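Long-range contact in Sso-CP2 metallo-carboxypetidase (Sulfolobus solfataricus, PDB 4MMO), which is a zinc-binding M20-family metallo-carboxypeptidase that probably removes residues from the C-terminal ends of peptides: residues Y72-V77 against Y98-S103. Numbering follows the deposited sequence.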
loop_
_atom_site.group_PDB
_atom_site.type_symbol
_atom_site.label_atom_id
_atom_site.label_comp_id
_atom_site.label_asym_id
_atom_site.label_seq_id
_atom_site.Cartn_x
_atom_site.Cartn_y
_atom_site.Cartn_z
ATOM N N TYR A 72 -18.730 -19.123 -16.317
ATOM C CA TYR A 72 -17.757 -20.209 -16.399
ATOM C C TYR A 72 -16.362 -19.786 -15.941
ATOM O O TYR A 72 -15.484 -20.627 -15.769
ATOM C CB TYR A 72 -17.706 -20.791 -17.817
ATOM C CG TYR A 72 -17.281 -19.818 -18.896
ATOM C CD1 TYR A 72 -15.936 -19.639 -19.213
ATOM C CD2 TYR A 72 -18.223 -19.097 -19.613
ATOM C CE1 TYR A 72 -15.548 -18.756 -20.204
ATOM C CE2 TYR A 72 -17.846 -18.212 -20.608
ATOM C CZ TYR A 72 -16.506 -18.044 -20.898
ATOM O OH TYR A 72 -16.133 -17.164 -21.887
ATOM N N ASP A 73 -16.159 -18.489 -15.734
ATOM C CA ASP A 73 -14.875 -18.002 -15.245
ATOM C C ASP A 73 -14.792 -18.156 -13.736
ATOM O O ASP A 73 -15.814 -18.143 -13.051
ATOM C CB ASP A 73 -14.644 -16.536 -15.638
ATOM C CG ASP A 73 -15.657 -15.590 -15.008
ATOM O OD1 ASP A 73 -16.867 -15.851 -15.139
ATOM O OD2 ASP A 73 -15.246 -14.590 -14.381
ATOM N N VAL A 74 -13.569 -18.295 -13.230
ATOM C CA VAL A 74 -13.321 -18.492 -11.805
ATOM C C VAL A 74 -12.300 -17.494 -11.272
ATOM O O VAL A 74 -11.621 -16.814 -12.042
ATOM C CB VAL A 74 -12.794 -19.911 -11.531
ATOM C CG1 VAL A 74 -13.846 -20.943 -11.894
ATOM C CG2 VAL A 74 -11.494 -20.166 -12.314
ATOM N N GLN A 75 -12.191 -17.422 -9.949
ATOM C CA GLN A 75 -11.220 -16.548 -9.303
ATOM C C GLN A 75 -9.804 -17.094 -9.480
ATOM O O GLN A 75 -9.626 -18.294 -9.705
ATOM C CB GLN A 75 -11.532 -16.430 -7.810
ATOM C CG GLN A 75 -12.684 -15.490 -7.476
ATOM C CD GLN A 75 -12.220 -14.085 -7.131
ATOM O OE1 GLN A 75 -11.246 -13.900 -6.401
ATOM N NE2 GLN A 75 -12.920 -13.086 -7.656
ATOM N N PRO A 76 -8.788 -16.218 -9.365
ATOM C CA PRO A 76 -7.397 -16.687 -9.413
ATOM C C PRO A 76 -7.115 -17.624 -8.246
ATOM O O PRO A 76 -7.947 -17.704 -7.339
ATOM C CB PRO A 76 -6.575 -15.397 -9.281
ATOM C CG PRO A 76 -7.519 -14.282 -9.600
ATOM C CD PRO A 76 -8.873 -14.760 -9.171
ATOM N N VAL A 77 -5.974 -18.311 -8.264
ATOM C CA VAL A 77 -5.679 -19.331 -7.258
ATOM C C VAL A 77 -4.387 -19.058 -6.493
ATOM O O VAL A 77 -3.934 -19.893 -5.713
ATOM C CB VAL A 77 -5.611 -20.736 -7.893
ATOM C CG1 VAL A 77 -6.937 -21.075 -8.554
ATOM C CG2 VAL A 77 -4.474 -20.821 -8.909
ATOM N N TYR A 98 -12.441 -31.141 -4.799
ATOM C CA TYR A 98 -11.583 -30.004 -4.476
ATOM C C TYR A 98 -11.055 -29.325 -5.730
ATOM O O TYR A 98 -10.172 -29.848 -6.410
ATOM C CB TYR A 98 -10.420 -30.451 -3.587
ATOM C CG TYR A 98 -10.841 -30.763 -2.172
ATOM C CD1 TYR A 98 -11.314 -32.022 -1.829
ATOM C CD2 TYR A 98 -10.779 -29.794 -1.183
ATOM C CE1 TYR A 98 -11.708 -32.309 -0.535
ATOM C CE2 TYR A 98 -11.171 -30.068 0.111
ATOM C CZ TYR A 98 -11.635 -31.327 0.431
ATOM O OH TYR A 98 -12.026 -31.603 1.721
ATOM N N ALA A 99 -11.603 -28.154 -6.031
ATOM C CA ALA A 99 -11.152 -27.373 -7.171
ATOM C C ALA A 99 -11.631 -25.931 -7.066
ATOM O O ALA A 99 -12.697 -25.662 -6.510
ATOM C CB ALA A 99 -11.653 -27.994 -8.464
ATOM N N ARG A 100 -10.831 -25.004 -7.585
ATOM C CA ARG A 100 -11.301 -23.642 -7.795
ATOM C C ARG A 100 -12.473 -23.706 -8.767
ATOM O O ARG A 100 -12.378 -24.336 -9.823
ATOM C CB ARG A 100 -10.179 -22.760 -8.354
ATOM C CG ARG A 100 -10.633 -21.438 -8.982
ATOM C CD ARG A 100 -11.315 -20.496 -7.984
ATOM N NE ARG A 100 -10.364 -19.754 -7.159
ATOM C CZ ARG A 100 -10.159 -19.936 -5.855
ATOM N NH1 ARG A 100 -10.840 -20.842 -5.163
ATOM N NH2 ARG A 100 -9.258 -19.190 -5.231
ATOM N N GLY A 101 -13.578 -23.062 -8.400
ATOM C CA GLY A 101 -14.768 -23.041 -9.235
ATOM C C GLY A 101 -15.821 -24.079 -8.884
ATOM O O GLY A 101 -16.852 -24.169 -9.545
ATOM N N ALA A 102 -15.569 -24.869 -7.849
ATOM C CA ALA A 102 -16.484 -25.940 -7.480
ATOM C C ALA A 102 -17.820 -25.362 -6.988
ATOM O O ALA A 102 -18.891 -25.820 -7.383
ATOM C CB ALA A 102 -15.854 -26.818 -6.417
ATOM N N SER A 103 -17.727 -24.338 -6.147
ATOM C CA SER A 103 -18.886 -23.647 -5.609
ATOM C C SER A 103 -19.279 -22.464 -6.494
ATOM O O SER A 103 -20.441 -22.326 -6.878
ATOM C CB SER A 103 -18.572 -23.157 -4.197
ATOM O OG SER A 103 -19.649 -22.405 -3.667
#
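In the M20 catalytic domain of this zinc peptidase, the loop that leaves strand 65-71 just past the zinc ligand H71 is fastened to the type II turn A99-A102, which leads into helix 102-121, the helix that carries the zinc ligand D104. R100, the second residue of that turn, makes every hydrogen bond across the contact. Its CG stands anti to the backbone N (chi1 163°), and bends at chi2 and chi3 bring the guanidinium edge round to two successive carbonyls. NE and NH2 grip P76 O side-on; the NH2 bond, at 2.9 Å, lies in the carbonyl plane, whereas NE reaches the same oxygen from above that plane. NE also donates to Q75 O at 3.0 Å, again from above the carbonyl. Arginine suits the place because its flat, charged head can donate along one edge to both carbonyls while NH1 forms a salt bridge with E413, tying in a third part of the chain. A leucine here would probably leave Q75 O and P76 O without these donors, E413 without its cationic mate and the loop freer to shift. The aliphatic part of R100 is held by two valines, whose short branched side chains fit against it: V77 CG1 lies 3.7 Å from R100 CB, and V74 CG2 packs on R100 CG. Q75 sends its amide away from the turn, NE2 bonding to OE1 of E138, a residue that can bind zinc in this protein although no metal sits on it in this chain. G101 accepts the positive phi of the turn (96°), and a side chain there would collide with V74, whose CG1 rests 3.5 Å from G101 CA.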